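Local atomic coordinates of LYND (Lyngbya aestuarii, PDB entry 4V1T), a protein that probably catalyses ATP-dependent cyclodehydration of peptide substrates, converting cysteine residues into thiazolines, as a YcaO-family heterocyclase. Residues B[93-98]-B[260-265]; B[103-108]-B[270-275]; B[426-431]-B[723-728]; B[435-440]-B[511-516]. All blocks are in the same frame, centred on the assembly; numbering follows the deposited sequence.

Interaction 1 (B[93-98]-B[260-265]); sequences AAFWSE and AATEIA
Trp96 and Phe95 of helix 90-98 meet Ala265 and Thr262 of helix 250-275 through carbon atoms, and no hydrogen bond passes between the two segments. The apolar part falls into two points of touch. At the first, the six-membered part of the Trp96 indole presents its edge to Ala265, whose CB lies in the ring plane, 3.8 Å from CH2. The same CH2 also lies 3.7 Å from the backbone C of Ala265. With CG beside the backbone N and opposite the carbonyl carbon (chi1 -64°), the indole is carried out to the long helix. At the second, Phe95 CZ approaches the methyl CG2 of Thr262 at 4.2 Å, a looser touch made obliquely to the ring.

Between the two aromatic residues, Phe95 turns an edge to the Trp96 ring, with its CD2 3.9 Å above the centre of one indole face. Each ring therefore limits how the other can turn.

The polar part lies outside the carbon contact. Thr262 has its hydroxyl on the side of its own backbone N (chi1 -61°), and OG1 is hydrogen-bonded to Gln258 O one turn back and to Ser251 OG of the second subunit. Glu98 OE1 likewise reaches Ser188 and Ser296 of the second subunit, while Phe95 packs on Leu249 of that subunit. Helix 124-135 touches Ala261 and Ile264 of the long helix. Helix 90-98 thus packs on helix 250-275, which lies in the connection between strands 189-196 and 289-294 of the mixed sheet, and both helices form part of the dimer interface.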
# COMPACT_ATOMS: atom_id res chain seq x y z
N ALA B 93 -18.78 29.68 0.05
CA ALA B 93 -18.90 29.54 -1.39
C ALA B 93 -17.66 28.88 -1.97
O ALA B 93 -17.76 28.06 -2.88
CB ALA B 93 -19.12 30.90 -2.05
N ALA B 94 -16.50 29.23 -1.43
CA ALA B 94 -15.23 28.67 -1.89
C ALA B 94 -15.16 27.17 -1.62
O ALA B 94 -14.64 26.41 -2.42
CB ALA B 94 -14.07 29.39 -1.23
N PHE B 95 -15.68 26.75 -0.48
CA PHE B 95 -15.68 25.34 -0.13
C PHE B 95 -16.46 24.54 -1.16
O PHE B 95 -16.02 23.48 -1.60
CB PHE B 95 -16.26 25.13 1.26
CG PHE B 95 -16.11 23.71 1.76
CD1 PHE B 95 -14.97 23.32 2.44
CD2 PHE B 95 -17.09 22.78 1.51
CE1 PHE B 95 -14.84 22.02 2.88
CE2 PHE B 95 -16.95 21.47 1.94
CZ PHE B 95 -15.83 21.10 2.63
N TRP B 96 -17.61 25.07 -1.56
CA TRP B 96 -18.49 24.38 -2.48
C TRP B 96 -18.03 24.48 -3.93
O TRP B 96 -18.18 23.53 -4.69
CB TRP B 96 -19.92 24.89 -2.31
CG TRP B 96 -20.45 24.56 -0.93
CD1 TRP B 96 -20.86 25.44 0.03
CD2 TRP B 96 -20.58 23.26 -0.35
NE1 TRP B 96 -21.24 24.77 1.16
CE2 TRP B 96 -21.07 23.43 0.96
CE3 TRP B 96 -20.32 21.97 -0.81
CZ2 TRP B 96 -21.33 22.36 1.81
CZ3 TRP B 96 -20.56 20.90 0.04
CH2 TRP B 96 -21.06 21.10 1.34
N SER B 97 -17.46 25.62 -4.30
CA SER B 97 -16.96 25.78 -5.67
C SER B 97 -15.76 24.89 -5.88
O SER B 97 -15.53 24.42 -6.99
CB SER B 97 -16.60 27.24 -5.97
OG SER B 97 -15.65 27.77 -5.06
N GLU B 98 -15.00 24.64 -4.82
CA GLU B 98 -13.83 23.77 -4.90
C GLU B 98 -14.25 22.32 -5.12
O GLU B 98 -13.50 21.53 -5.69
CB GLU B 98 -13.00 23.89 -3.63
CG GLU B 98 -11.57 23.40 -3.81
CD GLU B 98 -10.76 23.56 -2.55
OE1 GLU B 98 -10.96 22.74 -1.64
OE2 GLU B 98 -9.95 24.50 -2.47
N ALA B 260 -18.87 15.27 11.37
CA ALA B 260 -20.14 14.74 10.88
C ALA B 260 -20.95 15.83 10.17
O ALA B 260 -21.58 15.58 9.15
CB ALA B 260 -20.93 14.15 12.02
N ALA B 261 -20.93 17.04 10.73
CA ALA B 261 -21.67 18.15 10.13
C ALA B 261 -21.21 18.41 8.68
O ALA B 261 -22.03 18.60 7.78
CB ALA B 261 -21.50 19.41 10.97
N THR B 262 -19.90 18.41 8.47
CA THR B 262 -19.32 18.62 7.15
C THR B 262 -19.78 17.55 6.17
O THR B 262 -20.15 17.85 5.03
CB THR B 262 -17.78 18.61 7.23
OG1 THR B 262 -17.35 19.67 8.09
CG2 THR B 262 -17.16 18.79 5.86
N GLU B 263 -19.74 16.29 6.59
CA GLU B 263 -20.11 15.19 5.71
C GLU B 263 -21.62 15.14 5.47
O GLU B 263 -22.08 14.68 4.41
CB GLU B 263 -19.62 13.86 6.28
CG GLU B 263 -18.11 13.72 6.32
CD GLU B 263 -17.46 13.81 4.95
OE1 GLU B 263 -18.05 13.30 3.97
OE2 GLU B 263 -16.35 14.36 4.85
N ILE B 264 -22.38 15.63 6.43
CA ILE B 264 -23.81 15.76 6.26
C ILE B 264 -24.09 16.80 5.17
O ILE B 264 -24.89 16.57 4.28
CB ILE B 264 -24.50 16.16 7.58
CG1 ILE B 264 -24.57 14.94 8.51
CG2 ILE B 264 -25.93 16.66 7.32
CD1 ILE B 264 -24.82 15.30 9.97
N ALA B 265 -23.41 17.94 5.27
CA ALA B 265 -23.55 19.01 4.28
C ALA B 265 -23.15 18.53 2.90
O ALA B 265 -23.84 18.79 1.92
CB ALA B 265 -22.71 20.21 4.69

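Interaction 2 (B[103-108]-B[270-275]); sequences PPVAAE and KYHVNA
Val105 O, a polar atom in this contact, has the His272 ring beside it, with His272 CD2 at 3.7 Å and NE2 at 4.1 Å, but no hydrogen bond crosses between the segments. The apolar part is Val105 on Val273. Val105 CG1 comes within 3.5 Å of Val273 CG2, a tight methyl-to-methyl touch between side chains that cross at about a right angle. The same CG1 also lies at the edge of the His272 imidazole, in its plane and 3.9 Å from CD2. Having CG opposite its backbone N (chi1 176°), His272 reaches across to helix 103-109, where its NE2 also stands 4.1 Å from Glu108 CB. The Glu108 carboxylate bends off elsewhere, leaving OE1 6.5 Å from His272 NE2, too far for an ion pair. An alanine in place of His272 would strip the imidazole from Val105 and Glu108 and is likely to open a gap between the helices, with Val273 left as the main touch. Gln112 also lies against His272. The helix axes approach to 9.5 Å with their directions 107° apart: short helix 103-109 makes a near-perpendicular surface crossing with the last part of long helix 250-275, whose chain goes on into strand 289-294 of the mixed sheet.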
# COMPACT_ATOMS: atom_id res chain seq x y z
N PRO B 103 -22.07 28.01 -6.35
CA PRO B 103 -22.52 28.45 -5.03
C PRO B 103 -24.04 28.67 -4.89
O PRO B 103 -24.57 28.39 -3.83
CB PRO B 103 -21.74 29.74 -4.78
CG PRO B 103 -21.10 30.09 -6.06
CD PRO B 103 -20.95 28.83 -6.83
N PRO B 104 -24.72 29.19 -5.92
CA PRO B 104 -26.17 29.30 -5.75
C PRO B 104 -26.87 27.94 -5.65
O PRO B 104 -27.90 27.83 -4.99
CB PRO B 104 -26.63 30.05 -7.01
CG PRO B 104 -25.55 29.86 -7.98
CD PRO B 104 -24.29 29.81 -7.19
N VAL B 105 -26.32 26.93 -6.31
CA VAL B 105 -26.83 25.56 -6.18
C VAL B 105 -26.60 25.01 -4.78
O VAL B 105 -27.47 24.35 -4.21
CB VAL B 105 -26.19 24.61 -7.21
CG1 VAL B 105 -26.58 23.17 -6.95
CG2 VAL B 105 -26.57 25.03 -8.63
N ALA B 106 -25.43 25.29 -4.23
CA ALA B 106 -25.09 24.84 -2.88
C ALA B 106 -25.99 25.50 -1.85
O ALA B 106 -26.43 24.86 -0.90
CB ALA B 106 -23.63 25.14 -2.57
N ALA B 107 -26.25 26.79 -2.04
CA ALA B 107 -27.08 27.54 -1.11
C ALA B 107 -28.49 26.96 -1.03
O ALA B 107 -29.09 26.89 0.04
CB ALA B 107 -27.14 29.00 -1.54
N GLU B 108 -29.02 26.53 -2.18
CA GLU B 108 -30.36 25.96 -2.22
C GLU B 108 -30.38 24.57 -1.56
O GLU B 108 -31.30 24.24 -0.81
CB GLU B 108 -30.85 25.86 -3.67
CG GLU B 108 -32.35 26.10 -3.83
CD GLU B 108 -32.73 27.56 -3.66
OE1 GLU B 108 -31.94 28.44 -4.06
OE2 GLU B 108 -33.83 27.81 -3.14
N LYS B 270 -24.61 17.07 -2.58
CA LYS B 270 -24.50 16.03 -3.58
C LYS B 270 -25.87 15.49 -3.98
O LYS B 270 -26.17 15.29 -5.17
CB LYS B 270 -23.60 14.91 -3.05
CG LYS B 270 -23.51 13.68 -3.94
CD LYS B 270 -22.13 13.06 -3.84
CE LYS B 270 -22.04 11.71 -4.49
NZ LYS B 270 -20.75 11.04 -4.17
N TYR B 271 -26.71 15.26 -2.99
CA TYR B 271 -28.03 14.69 -3.22
C TYR B 271 -28.91 15.65 -4.01
O TYR B 271 -29.66 15.23 -4.89
CB TYR B 271 -28.69 14.37 -1.89
CG TYR B 271 -30.16 14.04 -2.01
CD1 TYR B 271 -30.58 12.87 -2.63
CD2 TYR B 271 -31.13 14.90 -1.51
CE1 TYR B 271 -31.93 12.55 -2.73
CE2 TYR B 271 -32.47 14.59 -1.60
CZ TYR B 271 -32.86 13.41 -2.20
OH TYR B 271 -34.19 13.10 -2.31
N HIS B 272 -28.81 16.95 -3.69
CA HIS B 272 -29.59 17.97 -4.37
C HIS B 272 -29.23 18.02 -5.85
O HIS B 272 -30.11 18.08 -6.69
CB HIS B 272 -29.34 19.33 -3.72
CG HIS B 272 -30.03 20.46 -4.42
ND1 HIS B 272 -31.38 20.69 -4.28
CD2 HIS B 272 -29.56 21.42 -5.24
CE1 HIS B 272 -31.72 21.75 -5.00
NE2 HIS B 272 -30.63 22.21 -5.59
N VAL B 273 -27.94 17.96 -6.17
CA VAL B 273 -27.47 18.12 -7.54
C VAL B 273 -27.72 16.86 -8.36
O VAL B 273 -27.66 16.90 -9.58
CB VAL B 273 -25.96 18.49 -7.57
CG1 VAL B 273 -25.45 18.68 -9.00
CG2 VAL B 273 -25.73 19.76 -6.80
N ASN B 274 -28.00 15.74 -7.70
CA ASN B 274 -28.28 14.48 -8.40
C ASN B 274 -29.77 14.13 -8.48
O ASN B 274 -30.14 13.21 -9.21
CB ASN B 274 -27.52 13.32 -7.75
CG ASN B 274 -26.06 13.23 -8.19
OD1 ASN B 274 -25.31 12.43 -7.64
ND2 ASN B 274 -25.65 14.04 -9.16
N ALA B 275 -30.61 14.85 -7.75
CA ALA B 275 -32.05 14.68 -7.88
C ALA B 275 -32.41 14.98 -9.33
O ALA B 275 -32.95 14.13 -10.04
CB ALA B 275 -32.80 15.60 -6.94

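Interaction 3 (B[426-431]-B[723-728]); sequences ERYSGI and PDIGLN. With ADP (adenosine-5'-diphosphate), chain L.
Tyr428 and Ile725 form the apolar centre of this contact, with ring atom CE2 of Tyr428 3.6 Å from methyl CD1 of Ile725. Nearby, Ile725 CG2 lies 4.2 Å from Ser429 OG. Two waters span the rest: one lies 2.8 Å from Tyr428 OH and donates to Asp724 OD2, while the other donates to Ser429 OG at 2.7 Å and to Leu727 O. Ser429 OG is also hydrogen-bonded to Val425 O of its own helix. Tyr428 has CG opposite its backbone N (chi1 165°), which brings CE2 and CD2 up to Ile725, the side chains meeting obliquely.

At the start of the same helical turn, Glu426 belongs to the ADP pocket of the YcaO domain: its OE1 accepts a 2.6 Å hydrogen bond from the ribose O3' of ADP, a nucleotide also bound by Ala534 O and Arg636. The other oxygen of Glu426, OE2, makes a long salt bridge with Arg427 NE. An alanine in place of Glu426 would probably leave O3' without this acceptor and Arg427 without its long salt bridge.

Further out, Asp724 OD2 is salt-bridged to Arg210 and Arg308, and OD1 takes a bond from Gln310; the side chain of Asp724 lies about 9 Å from the zinc ion. Segment 723-728, in the connection from strand 716-719 to strand 728-733, packs on helix 413-429 and touches Arg210 of helix 204-213, with strand 532-535 against Glu426 and Leu727.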
# COMPACT_ATOMS: atom_id res chain seq x y z
N GLU B 426 -11.04 -17.63 2.01
CA GLU B 426 -11.37 -19.04 1.89
C GLU B 426 -11.99 -19.54 3.19
O GLU B 426 -13.03 -20.19 3.18
CB GLU B 426 -10.11 -19.86 1.55
CG GLU B 426 -10.32 -21.38 1.54
CD GLU B 426 -9.08 -22.14 2.01
OE1 GLU B 426 -7.97 -21.82 1.54
OE2 GLU B 426 -9.22 -23.04 2.86
N ARG B 427 -11.35 -19.24 4.31
CA ARG B 427 -11.82 -19.70 5.60
C ARG B 427 -13.16 -19.07 5.95
O ARG B 427 -14.04 -19.75 6.49
CB ARG B 427 -10.80 -19.40 6.69
CG ARG B 427 -9.45 -20.08 6.49
CD ARG B 427 -9.49 -21.58 6.79
NE ARG B 427 -8.27 -22.24 6.31
CZ ARG B 427 -7.08 -22.15 6.89
NH1 ARG B 427 -6.91 -21.42 7.99
NH2 ARG B 427 -6.03 -22.79 6.38
N TYR B 428 -13.35 -17.80 5.63
CA TYR B 428 -14.62 -17.13 5.91
C TYR B 428 -15.77 -17.74 5.11
O TYR B 428 -16.84 -18.00 5.64
CB TYR B 428 -14.52 -15.63 5.63
CG TYR B 428 -15.88 -14.95 5.55
CD1 TYR B 428 -16.50 -14.48 6.70
CD2 TYR B 428 -16.53 -14.79 4.33
CE1 TYR B 428 -17.74 -13.87 6.63
CE2 TYR B 428 -17.78 -14.18 4.26
CZ TYR B 428 -18.37 -13.72 5.41
OH TYR B 428 -19.60 -13.11 5.33
N SER B 429 -15.53 -17.97 3.82
CA SER B 429 -16.57 -18.40 2.90
C SER B 429 -17.10 -19.78 3.22
O SER B 429 -18.17 -20.15 2.77
CB SER B 429 -16.03 -18.38 1.46
OG SER B 429 -15.72 -17.05 1.06
N GLY B 430 -16.34 -20.55 3.99
CA GLY B 430 -16.73 -21.89 4.36
C GLY B 430 -17.62 -21.96 5.59
O GLY B 430 -18.15 -23.03 5.91
N ILE B 431 -17.80 -20.83 6.27
CA ILE B 431 -18.55 -20.81 7.51
C ILE B 431 -20.05 -20.84 7.26
O ILE B 431 -20.56 -20.17 6.37
CB ILE B 431 -18.21 -19.57 8.35
CG1 ILE B 431 -16.72 -19.58 8.72
CG2 ILE B 431 -19.06 -19.53 9.62
CD1 ILE B 431 -16.20 -18.25 9.24
N PRO B 723 -21.67 -14.19 -2.89
CA PRO B 723 -21.71 -13.11 -3.90
C PRO B 723 -21.17 -11.77 -3.41
O PRO B 723 -20.65 -11.00 -4.21
CB PRO B 723 -23.21 -12.97 -4.21
CG PRO B 723 -23.82 -14.25 -3.78
CD PRO B 723 -23.01 -14.72 -2.61
N ASP B 724 -21.30 -11.50 -2.11
CA ASP B 724 -20.77 -10.27 -1.53
C ASP B 724 -19.25 -10.32 -1.36
O ASP B 724 -18.61 -9.30 -1.06
CB ASP B 724 -21.44 -10.00 -0.17
CG ASP B 724 -21.24 -11.14 0.83
OD1 ASP B 724 -21.16 -12.30 0.39
OD2 ASP B 724 -21.17 -10.87 2.04
N ILE B 725 -18.67 -11.50 -1.54
CA ILE B 725 -17.22 -11.69 -1.49
C ILE B 725 -16.62 -11.63 -2.88
O ILE B 725 -15.65 -10.91 -3.12
CB ILE B 725 -16.86 -13.04 -0.84
CG1 ILE B 725 -17.33 -13.09 0.61
CG2 ILE B 725 -15.36 -13.32 -0.92
CD1 ILE B 725 -16.66 -12.08 1.52
N GLY B 726 -17.20 -12.40 -3.80
CA GLY B 726 -16.77 -12.40 -5.20
C GLY B 726 -15.76 -13.49 -5.49
O GLY B 726 -15.96 -14.31 -6.39
N LEU B 727 -14.67 -13.50 -4.73
CA LEU B 727 -13.64 -14.53 -4.86
C LEU B 727 -14.25 -15.91 -4.72
O LEU B 727 -14.96 -16.20 -3.75
CB LEU B 727 -12.56 -14.34 -3.79
CG LEU B 727 -11.35 -15.27 -3.89
CD1 LEU B 727 -10.51 -14.94 -5.12
CD2 LEU B 727 -10.51 -15.19 -2.62
N ASN B 728 -13.97 -16.78 -5.68
CA ASN B 728 -14.51 -18.12 -5.67
C ASN B 728 -13.90 -18.97 -4.58
O ASN B 728 -12.69 -18.98 -4.41
CB ASN B 728 -14.30 -18.79 -7.02
CG ASN B 728 -15.06 -18.10 -8.14
OD1 ASN B 728 -14.47 -17.51 -9.03
ND2 ASN B 728 -16.39 -18.18 -8.09
PB ADP L . -2.39 -23.80 1.56
O1B ADP L . -3.64 -24.61 1.34
O2B ADP L . -1.15 -24.63 1.72
O3B ADP L . -2.56 -22.74 2.60
PA ADP L . -1.65 -21.57 -0.16
O1A ADP L . -0.83 -21.60 -1.42
O2A ADP L . -1.04 -20.97 1.10
O3A ADP L . -2.21 -23.06 0.13
O5' ADP L . -3.00 -20.79 -0.48
C5' ADP L . -3.88 -20.40 0.55
C4' ADP L . -5.25 -20.14 -0.07
O4' ADP L . -5.20 -18.97 -0.90
C3' ADP L . -5.68 -21.27 -0.98
O3' ADP L . -7.08 -21.44 -0.85
C2' ADP L . -5.36 -20.82 -2.38
O2' ADP L . -6.31 -21.30 -3.34
C1' ADP L . -5.45 -19.31 -2.26
N9 ADP L . -4.48 -18.65 -3.16
C8 ADP L . -3.13 -18.71 -3.09
N7 ADP L . -2.57 -17.97 -4.07
C5 ADP L . -3.56 -17.41 -4.78
C6 ADP L . -3.65 -16.51 -5.95
N6 ADP L . -2.52 -16.07 -6.54
N1 ADP L . -4.88 -16.17 -6.39
C2 ADP L . -6.00 -16.61 -5.79
N3 ADP L . -5.99 -17.43 -4.72
C4 ADP L . -4.82 -17.86 -4.18
O HOH W 1 -21.35 -13.48 3.16
O HOH W 2 -16.56 -16.32 -1.43

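Interaction 4 (B[435-440]-B[511-516]); sequences DEPRKR and LCYYHY
Glu436 lies with its aliphatic part across the ring of Tyr513. Glu436 CB is 3.6 Å from Tyr513 CE2 and CZ. Glu436 CG sits over one face, 3.4 Å from Tyr513 CZ and only 15° off the ring normal through the centroid, a CH-pi contact displaced slightly toward the rim. At chi2 the chain bends, and the carboxylate, its plane 58° from the ring, turns back to its own loop. There OE1 accepts a bond from Gly434 N, and OE2 one from Gln433 N together with a salt bridge from Arg722. The buried carboxylate is thus held by backbone N-H groups and one guanidinium, which would be expected to favour its charged form.

This loop leads into strand 439-441, which pairs antiparallel with strand 491-498 in the sheet of the YcaO domain. Thr494 of the latter strand also packs on Tyr513.

Beyond Glu436, Pro437 meets the phenol at its oxygen, with CD 3.6 Å from Tyr513 OH and the two side chains at about a right angle. Arg438 NE donates to Glu436 O at 3.1 Å and 162°, the acceptor lying nearly in the Arg438 guanidinium plane while the donor is tilted from the carbonyl plane. Tyr516 OH is bonded to Glu492 OE1, and its ring meets Phe432 edge-to-face.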
# COMPACT_ATOMS: atom_id res chain seq x y z
N ASP B 435 -27.93 -19.95 5.20
CA ASP B 435 -28.61 -19.82 3.91
C ASP B 435 -28.06 -20.79 2.86
O ASP B 435 -28.35 -20.66 1.68
CB ASP B 435 -28.47 -18.38 3.39
CG ASP B 435 -27.03 -17.97 3.17
OD1 ASP B 435 -26.12 -18.69 3.65
OD2 ASP B 435 -26.79 -16.92 2.52
N GLU B 436 -27.27 -21.76 3.31
CA GLU B 436 -26.63 -22.69 2.41
C GLU B 436 -27.65 -23.70 1.87
O GLU B 436 -28.63 -24.02 2.57
CB GLU B 436 -25.50 -23.44 3.13
CG GLU B 436 -24.28 -22.58 3.49
CD GLU B 436 -24.53 -21.64 4.65
OE1 GLU B 436 -25.60 -21.72 5.28
OE2 GLU B 436 -23.64 -20.81 4.93
N PRO B 437 -27.42 -24.20 0.64
CA PRO B 437 -28.36 -25.14 0.03
C PRO B 437 -28.55 -26.39 0.88
O PRO B 437 -27.59 -27.11 1.15
CB PRO B 437 -27.70 -25.48 -1.31
CG PRO B 437 -26.27 -25.12 -1.15
CD PRO B 437 -26.26 -23.95 -0.23
N ARG B 438 -29.79 -26.64 1.28
CA ARG B 438 -30.11 -27.70 2.23
C ARG B 438 -31.44 -28.34 1.90
O ARG B 438 -32.35 -27.67 1.39
CB ARG B 438 -30.20 -27.12 3.65
CG ARG B 438 -28.88 -26.98 4.36
CD ARG B 438 -29.09 -26.22 5.66
NE ARG B 438 -29.49 -24.84 5.41
CZ ARG B 438 -29.95 -24.02 6.33
NH1 ARG B 438 -30.07 -24.42 7.58
NH2 ARG B 438 -30.27 -22.79 6.01
N LYS B 439 -31.56 -29.62 2.23
CA LYS B 439 -32.83 -30.32 2.16
C LYS B 439 -32.89 -31.34 3.30
O LYS B 439 -31.96 -32.12 3.48
CB LYS B 439 -33.01 -31.01 0.81
CG LYS B 439 -34.40 -31.60 0.62
CD LYS B 439 -34.72 -31.85 -0.85
CE LYS B 439 -33.85 -32.95 -1.43
NZ LYS B 439 -34.25 -33.27 -2.83
N ARG B 440 -33.98 -31.32 4.06
CA ARG B 440 -34.17 -32.23 5.20
C ARG B 440 -34.65 -33.59 4.71
O ARG B 440 -35.68 -33.70 4.07
CB ARG B 440 -35.18 -31.64 6.18
CG ARG B 440 -35.45 -32.47 7.42
CD ARG B 440 -36.44 -31.75 8.33
NE ARG B 440 -36.70 -32.49 9.57
CZ ARG B 440 -37.65 -33.41 9.72
NH1 ARG B 440 -38.45 -33.73 8.71
NH2 ARG B 440 -37.80 -34.02 10.89
N LEU B 511 -20.75 -31.63 7.11
CA LEU B 511 -19.44 -31.87 6.50
C LEU B 511 -19.02 -30.77 5.51
O LEU B 511 -17.84 -30.59 5.24
CB LEU B 511 -19.43 -33.21 5.77
CG LEU B 511 -19.09 -34.46 6.60
CD1 LEU B 511 -19.17 -35.68 5.72
CD2 LEU B 511 -17.70 -34.35 7.22
N CYS B 512 -20.01 -30.06 4.98
CA CYS B 512 -19.79 -29.13 3.87
C CYS B 512 -19.41 -27.72 4.31
O CYS B 512 -18.85 -26.96 3.52
CB CYS B 512 -21.05 -29.07 3.01
SG CYS B 512 -21.50 -30.64 2.24
N TYR B 513 -19.71 -27.36 5.55
CA TYR B 513 -19.44 -26.02 6.05
C TYR B 513 -18.92 -26.05 7.48
O TYR B 513 -19.19 -26.99 8.23
CB TYR B 513 -20.71 -25.18 5.99
CG TYR B 513 -21.32 -25.14 4.61
CD1 TYR B 513 -20.84 -24.26 3.64
CD2 TYR B 513 -22.38 -25.99 4.27
CE1 TYR B 513 -21.40 -24.22 2.37
CE2 TYR B 513 -22.94 -25.95 3.01
CZ TYR B 513 -22.44 -25.07 2.07
OH TYR B 513 -22.99 -25.03 0.82
N TYR B 514 -18.17 -25.01 7.84
CA TYR B 514 -17.67 -24.87 9.21
C TYR B 514 -18.79 -24.53 10.18
O TYR B 514 -19.72 -23.79 9.84
CB TYR B 514 -16.60 -23.76 9.29
CG TYR B 514 -15.35 -24.00 8.47
CD1 TYR B 514 -14.68 -25.21 8.54
CD2 TYR B 514 -14.84 -23.01 7.64
CE1 TYR B 514 -13.54 -25.43 7.79
CE2 TYR B 514 -13.71 -23.23 6.89
CZ TYR B 514 -13.06 -24.44 6.97
OH TYR B 514 -11.92 -24.65 6.23
N HIS B 515 -18.66 -25.04 11.40
CA HIS B 515 -19.52 -24.66 12.50
C HIS B 515 -21.00 -24.82 12.19
O HIS B 515 -21.79 -23.95 12.52
CB HIS B 515 -19.22 -23.21 12.94
CG HIS B 515 -17.80 -22.99 13.33
ND1 HIS B 515 -16.88 -22.39 12.50
CD2 HIS B 515 -17.12 -23.30 14.47
CE1 HIS B 515 -15.71 -22.33 13.10
NE2 HIS B 515 -15.83 -22.88 14.29
N TYR B 516 -21.36 -25.93 11.57
CA TYR B 516 -22.77 -26.29 11.41
C TYR B 516 -23.25 -26.83 12.74
O TYR B 516 -22.66 -27.77 13.25
CB TYR B 516 -22.96 -27.33 10.31
CG TYR B 516 -24.38 -27.80 10.18
CD1 TYR B 516 -25.30 -27.09 9.41
CD2 TYR B 516 -24.82 -28.95 10.83
CE1 TYR B 516 -26.61 -27.51 9.29
CE2 TYR B 516 -26.12 -29.37 10.71
CZ TYR B 516 -27.01 -28.65 9.94
OH TYR B 516 -28.31 -29.05 9.82

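Interactions 1 and 2 both use helix 250-275 and touch through Trp96 and Ala106, as consecutive helices 90-98 and 103-109 pack on it. Interaction 1 is buried and its surroundings include the second subunit, whereas interaction 2 lies at the surface and no other chain of the assembly reaches its segments. Neither has a hydrogen bond across; in 2 an imidazole and a carbonyl join the apolar atoms. Interactions 3 and 4, with centres 14 Å apart, belong to the YcaO region, 4 nested in the loop closed by 3, and a probable hydrogen bond joins Gly430 O to Tyr514 N. Both are buried, but water and nucleotide enter 3, while 4 rests on CH-pi packing and a buried carboxylate.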